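Local coordinates for protein xyloglucanase (Paenibacillus pabuli, PDB 2JEP) that hydrolyses xyloglucan, a plant cell-wall polysaccharide, as a family 5 glycoside hydrolase built on a TIM barrel, at residues A80-K84 and I387-M391; I231-V235 and Q304-M308; S326-Y332 and G367-F371. All blocks are in the same frame, centred on the assembly; numbering follows the deposited sequence.

How the interactions relate
All three contacts join helices and loops that surround one closed eight-stranded parallel barrel, and none touches another. Interaction 1 closes the longest loop of the three: it sets the turn before strand 85-88 against the C-terminal helix 384-393, and interactions 2 and 3 are both nested inside it. These two come in series, interaction 2 pairing outer helices 231-235 and 298-313, interaction 3 the loops that follow strands 319-324 and 357-362. The centre of interaction 1 is about 25 Å from that of interaction 2 and about 20 Å from that of interaction 3; the latter two centres are about 27 Å apart. Helix 336-353 touches residues of all three. The contacts thus tie together a strand-entry turn, the outer helical layer and the strand-exit loops.

Interaction 1: A80-K84 and I387-M391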
loop_
_atom_site.group_PDB
_atom_site.type_symbol
_atom_site.label_atom_id
_atom_site.label_comp_id
_atom_site.label_asym_id
_atom_site.label_seq_id
_atom_site.Cartn_x
_atom_site.Cartn_y
_atom_site.Cartn_z
ATOM N N ALA A 80 -4.948 6.721 18.112
ATOM C CA ALA A 80 -4.695 6.570 19.551
ATOM C C ALA A 80 -3.721 5.428 19.825
ATOM O O ALA A 80 -3.010 5.438 20.824
ATOM C CB ALA A 80 -6.033 6.379 20.322
ATOM N N ALA A 81 -3.703 4.430 18.941
ATOM C CA ALA A 81 -2.771 3.294 19.064
ATOM C C ALA A 81 -1.353 3.652 18.630
ATOM O O ALA A 81 -0.473 2.839 18.856
ATOM C CB ALA A 81 -3.263 2.083 18.259
ATOM N N GLY A 82 -1.141 4.829 18.030
ATOM C CA GLY A 82 0.169 5.335 17.735
ATOM C C GLY A 82 0.548 5.404 16.272
ATOM O O GLY A 82 1.617 5.906 15.934
ATOM N N PHE A 83 -0.316 4.906 15.395
ATOM C CA PHE A 83 -0.034 4.968 13.965
ATOM C C PHE A 83 -0.137 6.428 13.501
ATOM O O PHE A 83 -1.052 7.156 13.911
ATOM C CB PHE A 83 -1.024 4.081 13.209
ATOM C CG PHE A 83 -0.890 2.621 13.520
ATOM C CD1 PHE A 83 0.053 1.838 12.858
ATOM C CD2 PHE A 83 -1.701 2.017 14.443
ATOM C CE1 PHE A 83 0.172 0.494 13.110
ATOM C CE2 PHE A 83 -1.594 0.649 14.722
ATOM C CZ PHE A 83 -0.648 -0.111 14.041
ATOM N N LYS A 84 0.772 6.835 12.614
ATOM C CA LYS A 84 0.848 8.209 12.141
ATOM C C LYS A 84 0.449 8.379 10.671
ATOM O O LYS A 84 0.308 9.514 10.202
ATOM C CB LYS A 84 2.249 8.762 12.375
ATOM C CG LYS A 84 2.513 9.118 13.849
ATOM C CD LYS A 84 3.934 9.638 14.028
ATOM C CE LYS A 84 4.091 10.272 15.413
ATOM N NZ LYS A 84 4.135 9.231 16.471
ATOM N N ILE A 387 0.128 -4.691 18.191
ATOM C CA ILE A 387 0.308 -3.252 18.147
ATOM C C ILE A 387 1.539 -2.858 18.925
ATOM O O ILE A 387 2.365 -2.054 18.465
ATOM C CB ILE A 387 -0.937 -2.510 18.716
ATOM C CG1 ILE A 387 -2.136 -2.745 17.802
ATOM C CG2 ILE A 387 -0.673 -1.016 18.870
ATOM C CD1 ILE A 387 -3.479 -2.244 18.348
ATOM N N ASN A 388 1.676 -3.419 20.119
ATOM C CA ASN A 388 2.841 -3.070 20.938
ATOM C C ASN A 388 4.146 -3.458 20.240
ATOM O O ASN A 388 5.152 -2.759 20.340
ATOM C CB ASN A 388 2.792 -3.759 22.311
ATOM C CG ASN A 388 1.747 -3.191 23.234
ATOM O OD1 ASN A 388 1.214 -2.124 22.999
ATOM N ND2 ASN A 388 1.459 -3.916 24.308
ATOM N N ALA A 389 4.148 -4.617 19.576
ATOM C CA ALA A 389 5.326 -5.091 18.843
ATOM C C ALA A 389 5.718 -4.108 17.730
ATOM O O ALA A 389 6.888 -3.772 17.566
ATOM C CB ALA A 389 5.046 -6.484 18.287
ATOM N N ILE A 390 4.732 -3.604 16.991
ATOM C CA ILE A 390 4.993 -2.612 15.960
ATOM C C ILE A 390 5.601 -1.362 16.601
ATOM O O ILE A 390 6.566 -0.777 16.099
ATOM C CB ILE A 390 3.693 -2.266 15.170
ATOM C CG1 ILE A 390 3.256 -3.482 14.338
ATOM C CG2 ILE A 390 3.877 -1.019 14.282
ATOM C CD1 ILE A 390 1.847 -3.359 13.736
ATOM N N MET A 391 4.979 -0.875 17.671
ATOM C CA MET A 391 5.464 0.349 18.270
ATOM C C MET A 391 6.857 0.178 18.888
ATOM O O MET A 391 7.678 1.085 18.804
ATOM C CB MET A 391 4.440 0.913 19.247
ATOM C CG MET A 391 3.099 1.226 18.564
ATOM S SD MET A 391 3.212 2.473 17.249
ATOM C CE MET A 391 1.740 2.087 16.289
#
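Met391 reaches across from helix 384-393 and sets its methyl group on the ring of Phe83. Its CB points from the helix toward the 80-84 turn. CG follows at 3.9 Å from Ala81 O, and the chain then bends at chi2 (-61°), which carries SD alongside the turn, 4.0 Å from Gly82 O. Beyond the sulfur, CE lies 3.5 Å from Gly82 C and ends over the centre of the Phe83 ring, 3.6 Å from the centroid and only 3° off the ring normal. That is a CH-pi contact through the methyl, with SD farther up the same normal, a Met-aromatic pair. Met391 is also modelled in a second conformer, and these distances belong to one of the two.

The turn that receives this side chain is a Schellman motif: Gly82 leaves the end of helix 72-80 with positive phi (111°) and two hydrogen bonds reach back to the final turn of the helix. A CB at Gly82 would come within 3.1 Å of Met391 SD and would press on the carbonyl of Ala81, so a side chain would be hard to fit here. In the (beta/alpha)8 barrel this turn leads into strand 85-88.

Further apolar contacts flank this one. Ile390 CD1 approaches the edge of the Phe83 ring, 4.1 Å from CZ, with the two side chains crossing at about a right angle. Ala81 CB meets Ile387 CG2 at 4.1 Å. Trp46 and Leu373 also pack on Phe83, while Ala344 and Thr348 of helix 336-353 back Ile390.

Interaction 2: I231-V235 and Q304-M308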
loop_
_atom_site.group_PDB
_atom_site.type_symbol
_atom_site.label_atom_id
_atom_site.label_comp_id
_atom_site.label_asym_id
_atom_site.label_seq_id
_atom_site.Cartn_x
_atom_site.Cartn_y
_atom_site.Cartn_z
ATOM N N ILE A 231 9.926 -6.683 -4.174
ATOM C CA ILE A 231 11.248 -6.068 -3.985
ATOM C C ILE A 231 12.266 -6.520 -5.040
ATOM O O ILE A 231 12.878 -5.694 -5.710
ATOM C CB ILE A 231 11.774 -6.323 -2.556
ATOM C CG1 ILE A 231 10.973 -5.462 -1.550
ATOM C CG2 ILE A 231 13.270 -6.021 -2.456
ATOM C CD1 ILE A 231 11.264 -5.757 -0.067
ATOM N N ASP A 232 12.427 -7.820 -5.201
ATOM C CA ASP A 232 13.452 -8.315 -6.132
ATOM C C ASP A 232 13.209 -7.818 -7.548
ATOM O O ASP A 232 14.152 -7.448 -8.261
ATOM C CB ASP A 232 13.447 -9.820 -6.169
ATOM C CG ASP A 232 14.098 -10.460 -4.945
ATOM O OD1 ASP A 232 14.721 -9.761 -4.129
ATOM O OD2 ASP A 232 13.989 -11.699 -4.865
ATOM N N TYR A 233 11.956 -7.801 -7.972
ATOM C CA TYR A 233 11.654 -7.380 -9.344
ATOM C C TYR A 233 11.667 -5.862 -9.539
ATOM O O TYR A 233 11.607 -5.400 -10.674
ATOM C CB TYR A 233 10.320 -7.967 -9.829
ATOM C CG TYR A 233 10.306 -9.479 -9.972
ATOM C CD1 TYR A 233 11.413 -10.157 -10.472
ATOM C CD2 TYR A 233 9.202 -10.225 -9.610
ATOM C CE1 TYR A 233 11.403 -11.523 -10.622
ATOM C CE2 TYR A 233 9.189 -11.603 -9.760
ATOM C CZ TYR A 233 10.296 -12.235 -10.257
ATOM O OH TYR A 233 10.290 -13.623 -10.409
ATOM N N THR A 234 11.733 -5.112 -8.446
ATOM C CA THR A 234 11.847 -3.665 -8.457
ATOM C C THR A 234 13.303 -3.210 -8.365
ATOM O O THR A 234 13.700 -2.256 -9.037
ATOM C CB THR A 234 10.987 -3.047 -7.337
ATOM O OG1 THR A 234 9.649 -3.546 -7.453
ATOM C CG2 THR A 234 10.976 -1.548 -7.403
ATOM N N VAL A 235 14.098 -3.882 -7.533
ATOM C CA VAL A 235 15.498 -3.475 -7.389
ATOM C C VAL A 235 16.423 -4.131 -8.407
ATOM O O VAL A 235 17.459 -3.557 -8.735
ATOM C CB VAL A 235 16.069 -3.710 -5.962
ATOM C CG1 VAL A 235 15.219 -2.964 -4.933
ATOM C CG2 VAL A 235 16.213 -5.219 -5.644
ATOM N N GLN A 304 16.522 -8.298 2.001
ATOM C CA GLN A 304 15.473 -7.700 1.213
ATOM C C GLN A 304 15.379 -6.199 1.437
ATOM O O GLN A 304 15.337 -5.405 0.497
ATOM C CB GLN A 304 14.141 -8.380 1.534
ATOM C CG GLN A 304 14.033 -9.775 0.982
ATOM C CD GLN A 304 13.757 -9.783 -0.478
ATOM O OE1 GLN A 304 12.668 -9.357 -0.892
ATOM N NE2 GLN A 304 14.718 -10.221 -1.259
ATOM N N PHE A 305 15.252 -5.786 2.688
ATOM C CA PHE A 305 15.066 -4.366 2.958
ATOM C C PHE A 305 16.337 -3.583 2.671
ATOM O O PHE A 305 16.265 -2.453 2.150
ATOM C CB PHE A 305 14.549 -4.123 4.375
ATOM C CG PHE A 305 13.063 -4.381 4.564
ATOM C CD1 PHE A 305 12.344 -5.202 3.704
ATOM C CD2 PHE A 305 12.392 -3.804 5.629
ATOM C CE1 PHE A 305 10.998 -5.433 3.913
ATOM C CE2 PHE A 305 11.037 -4.040 5.855
ATOM C CZ PHE A 305 10.346 -4.857 4.980
ATOM N N LYS A 306 17.504 -4.171 2.930
ATOM C CA LYS A 306 18.730 -3.468 2.571
ATOM C C LYS A 306 18.759 -3.200 1.065
ATOM O O LYS A 306 19.255 -2.155 0.638
ATOM C CB LYS A 306 19.974 -4.236 2.998
ATOM C CG LYS A 306 21.244 -3.419 2.762
ATOM C CD LYS A 306 22.457 -4.089 3.381
ATOM C CE LYS A 306 23.670 -3.188 3.288
ATOM N NZ LYS A 306 24.151 -3.054 1.884
ATOM N N SER A 307 18.219 -4.102 0.254
ATOM C CA SER A 307 18.278 -3.899 -1.193
ATOM C C SER A 307 17.452 -2.687 -1.621
ATOM O O SER A 307 17.845 -1.968 -2.551
ATOM C CB SER A 307 17.890 -5.161 -1.947
ATOM O OG SER A 307 16.495 -5.419 -1.967
ATOM N N MET A 308 16.324 -2.435 -0.945
ATOM C CA MET A 308 15.526 -1.255 -1.242
ATOM C C MET A 308 16.239 0.018 -0.792
ATOM O O MET A 308 16.193 1.047 -1.469
ATOM C CB MET A 308 14.139 -1.347 -0.572
ATOM C CG MET A 308 13.227 -2.400 -1.157
ATOM S SD MET A 308 12.670 -2.032 -2.849
ATOM C CE MET A 308 11.486 -0.686 -2.555
HETATM O O HOH W 1 11.518 -9.828 -3.342
HETATM O O HOH W 2 16.519 -7.878 -3.398
#
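The side-chain amide of Gln304 and the carboxylate of Asp232 meet with their planes 76° apart. Gln304 NE2 donates to Asp232 OD1 over 2.9 Å at 162°, a nearly straight bond; the acceptor lies close to the amide plane, whereas the donor reaches OD1 from the syn side but tilted well out of the carboxylate plane. At the other end of the amide, Gln304 OE1 accepts a hydrogen bond from water 1 (2.7 Å), which in turn accepts from Asp232 N. To one side of the amide plane lie CB and CG2 of Ile231, the former 3.6 Å from Gln304 OE1. The Phe305 ring is approached obliquely by Ile231 CD1, 4.0 Å from Phe305 CD1.

Ile231 is a knob in a hole formed by Gln304, Phe305, Ser307 and Met308. Its CG2 branch, anti to the backbone N, comes within 3.3 Å of Ser307 OG, and CG1 is 3.8 Å from Met308 CG. Ser307 OG is tied down twice: it donates to Gln304 O one turn back (2.7 Å) and accepts from water 2, which also donates to Asp232 OD1. Asp232 OD1 therefore accepts from both the Gln304 amide and water 2. Val235, modelled in two conformers, adds packing against Met308 in the one described.

The axes of the two short segments approach to 9.9 Å at 27°, so these neighbouring helices outside the barrel run roughly side by side in the same direction. Beneath them, Ile231 and Met308 both touch Ala263 of strand 259-265, while Phe305 stacks edge-to-face on Tyr265 of that strand and reaches helix 336-353.

Interaction 3: S326-Y332 and G367-F371; sequences SIDKTSY and GQHGF
Two strand-exit loops of the barrel, those after strands 319-324 and 357-362, are joined here through a type II beta turn running from Gly367 to Gly370. Backbone pairing centres on Asp328: its N donates to Gly370 O (2.8 Å, 141°), and its O accepts from His369 N on a lone pair (2.9 Å, 156°). Ile327 lays CG2 over one face of the Phe371 ring, offset toward the rim and 3.3 Å from CZ.

Farther along, Gln368, extended beyond CG, donates from NE2 to Ser331 OG (2.9 Å, 166°), which lies close to the amide plane. Tyr332 OH lies in the plane of the His369 ring at its edge and hydrogen-bonds NE2 at 2.7 Å, while Gln368 CG covers a face of that ring. Asp328 holds its own loop in shape: OD1 accepts from Thr330 N, an Asx turn, and also from Thr330 OG1. Water 3 accepts from Gly367 N and probably donates to Asp328 OD2. An alanine in place of Asp328 is likely to leave both Thr330 donors and the bridging water without their acceptor, freeing the loop to shift. Such loops, at the C-terminal ends of the strands, build the face where TIM-barrel glycosidases carry their active site.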
loop_
_atom_site.group_PDB
_atom_site.type_symbol
_atom_site.label_atom_id
_atom_site.label_comp_id
_atom_site.label_asym_id
_atom_site.label_seq_id
_atom_site.Cartn_x
_atom_site.Cartn_y
_atom_site.Cartn_z
ATOM N N SER A 326 0.851 -10.769 8.968
ATOM C CA SER A 326 0.682 -12.211 8.983
ATOM C C SER A 326 -0.707 -12.600 9.464
ATOM O O SER A 326 -1.274 -11.954 10.361
ATOM C CB SER A 326 1.779 -12.887 9.800
ATOM O OG SER A 326 1.791 -12.452 11.143
ATOM N N ILE A 327 -1.245 -13.648 8.858
ATOM C CA ILE A 327 -2.605 -14.054 9.162
ATOM C C ILE A 327 -2.724 -14.849 10.462
ATOM O O ILE A 327 -1.801 -15.574 10.877
ATOM C CB ILE A 327 -3.239 -14.868 8.008
ATOM C CG1 ILE A 327 -2.516 -16.211 7.738
ATOM C CG2 ILE A 327 -3.340 -13.987 6.772
ATOM C CD1 ILE A 327 -3.214 -17.068 6.758
ATOM N N ASP A 328 -3.906 -14.757 11.076
ATOM C CA ASP A 328 -4.181 -15.393 12.364
ATOM C C ASP A 328 -4.315 -16.895 12.219
ATOM O O ASP A 328 -5.283 -17.388 11.639
ATOM C CB ASP A 328 -5.449 -14.783 12.946
ATOM C CG ASP A 328 -5.795 -15.272 14.347
ATOM O OD1 ASP A 328 -5.320 -16.356 14.738
ATOM O OD2 ASP A 328 -6.575 -14.537 15.013
ATOM N N LYS A 329 -3.326 -17.608 12.764
ATOM C CA LYS A 329 -3.285 -19.081 12.742
ATOM C C LYS A 329 -3.419 -19.662 14.145
ATOM O O LYS A 329 -3.008 -20.798 14.372
ATOM C CB LYS A 329 -2.022 -19.595 12.021
ATOM C CG LYS A 329 -1.986 -19.213 10.565
ATOM C CD LYS A 329 -0.822 -19.836 9.844
ATOM C CE LYS A 329 -0.735 -19.397 8.409
ATOM N NZ LYS A 329 0.195 -20.282 7.616
ATOM N N THR A 330 -4.013 -18.900 15.074
ATOM C CA THR A 330 -4.215 -19.420 16.425
ATOM C C THR A 330 -5.164 -20.622 16.483
ATOM O O THR A 330 -5.106 -21.375 17.461
ATOM C CB THR A 330 -4.749 -18.335 17.380
ATOM O OG1 THR A 330 -5.993 -17.813 16.895
ATOM C CG2 THR A 330 -3.732 -17.224 17.582
ATOM N N SER A 331 -5.956 -20.842 15.426
ATOM C CA SER A 331 -6.812 -22.032 15.325
ATOM C C SER A 331 -6.006 -23.293 15.017
ATOM O O SER A 331 -6.512 -24.406 15.155
ATOM C CB SER A 331 -7.891 -21.855 14.254
ATOM O OG SER A 331 -7.345 -21.695 12.955
ATOM N N TYR A 332 -4.763 -23.113 14.581
ATOM C CA TYR A 332 -3.865 -24.227 14.257
ATOM C C TYR A 332 -2.789 -24.419 15.325
ATOM O O TYR A 332 -2.380 -25.546 15.592
ATOM C CB TYR A 332 -3.186 -23.964 12.916
ATOM C CG TYR A 332 -4.120 -23.718 11.734
ATOM C CD1 TYR A 332 -4.872 -24.739 11.173
ATOM C CD2 TYR A 332 -4.219 -22.481 11.150
ATOM C CE1 TYR A 332 -5.683 -24.514 10.067
ATOM C CE2 TYR A 332 -5.019 -22.238 10.082
ATOM C CZ TYR A 332 -5.750 -23.262 9.526
ATOM O OH TYR A 332 -6.518 -23.051 8.404
ATOM N N GLY A 367 -10.502 -13.346 13.237
ATOM C CA GLY A 367 -10.868 -14.735 13.179
ATOM C C GLY A 367 -9.865 -15.491 12.336
ATOM O O GLY A 367 -8.756 -15.025 12.096
ATOM N N GLN A 368 -10.252 -16.673 11.897
ATOM C CA GLN A 368 -9.325 -17.562 11.232
ATOM C C GLN A 368 -8.812 -16.919 9.942
ATOM O O GLN A 368 -9.599 -16.542 9.075
ATOM C CB GLN A 368 -9.971 -18.921 10.939
ATOM C CG GLN A 368 -8.984 -19.891 10.345
ATOM C CD GLN A 368 -9.601 -21.247 10.055
ATOM O OE1 GLN A 368 -10.510 -21.376 9.212
ATOM N NE2 GLN A 368 -9.125 -22.263 10.759
ATOM N N HIS A 369 -7.490 -16.791 9.841
ATOM C CA HIS A 369 -6.802 -16.209 8.705
ATOM C C HIS A 369 -6.939 -14.690 8.635
ATOM O O HIS A 369 -6.628 -14.084 7.606
ATOM C CB HIS A 369 -7.195 -16.841 7.363
ATOM C CG HIS A 369 -7.199 -18.335 7.349
ATOM N ND1 HIS A 369 -8.195 -19.055 6.738
ATOM C CD2 HIS A 369 -6.331 -19.245 7.856
ATOM C CE1 HIS A 369 -7.953 -20.351 6.887
ATOM N NE2 HIS A 369 -6.822 -20.494 7.558
ATOM N N GLY A 370 -7.380 -14.066 9.724
ATOM C CA GLY A 370 -7.561 -12.622 9.748
ATOM C C GLY A 370 -6.273 -11.853 9.941
ATOM O O GLY A 370 -5.255 -12.370 10.415
ATOM N N PHE A 371 -6.334 -10.575 9.574
ATOM C CA PHE A 371 -5.231 -9.641 9.796
ATOM C C PHE A 371 -5.565 -8.514 10.796
ATOM O O PHE A 371 -4.716 -7.683 11.085
ATOM C CB PHE A 371 -4.831 -8.940 8.497
ATOM C CG PHE A 371 -4.071 -9.763 7.504
ATOM C CD1 PHE A 371 -2.689 -9.850 7.581
ATOM C CD2 PHE A 371 -4.707 -10.310 6.412
ATOM C CE1 PHE A 371 -1.972 -10.509 6.597
ATOM C CE2 PHE A 371 -3.989 -10.969 5.415
ATOM C CZ PHE A 371 -2.617 -11.053 5.517
HETATM O O HOH W 3 -7.811 -12.380 13.927
#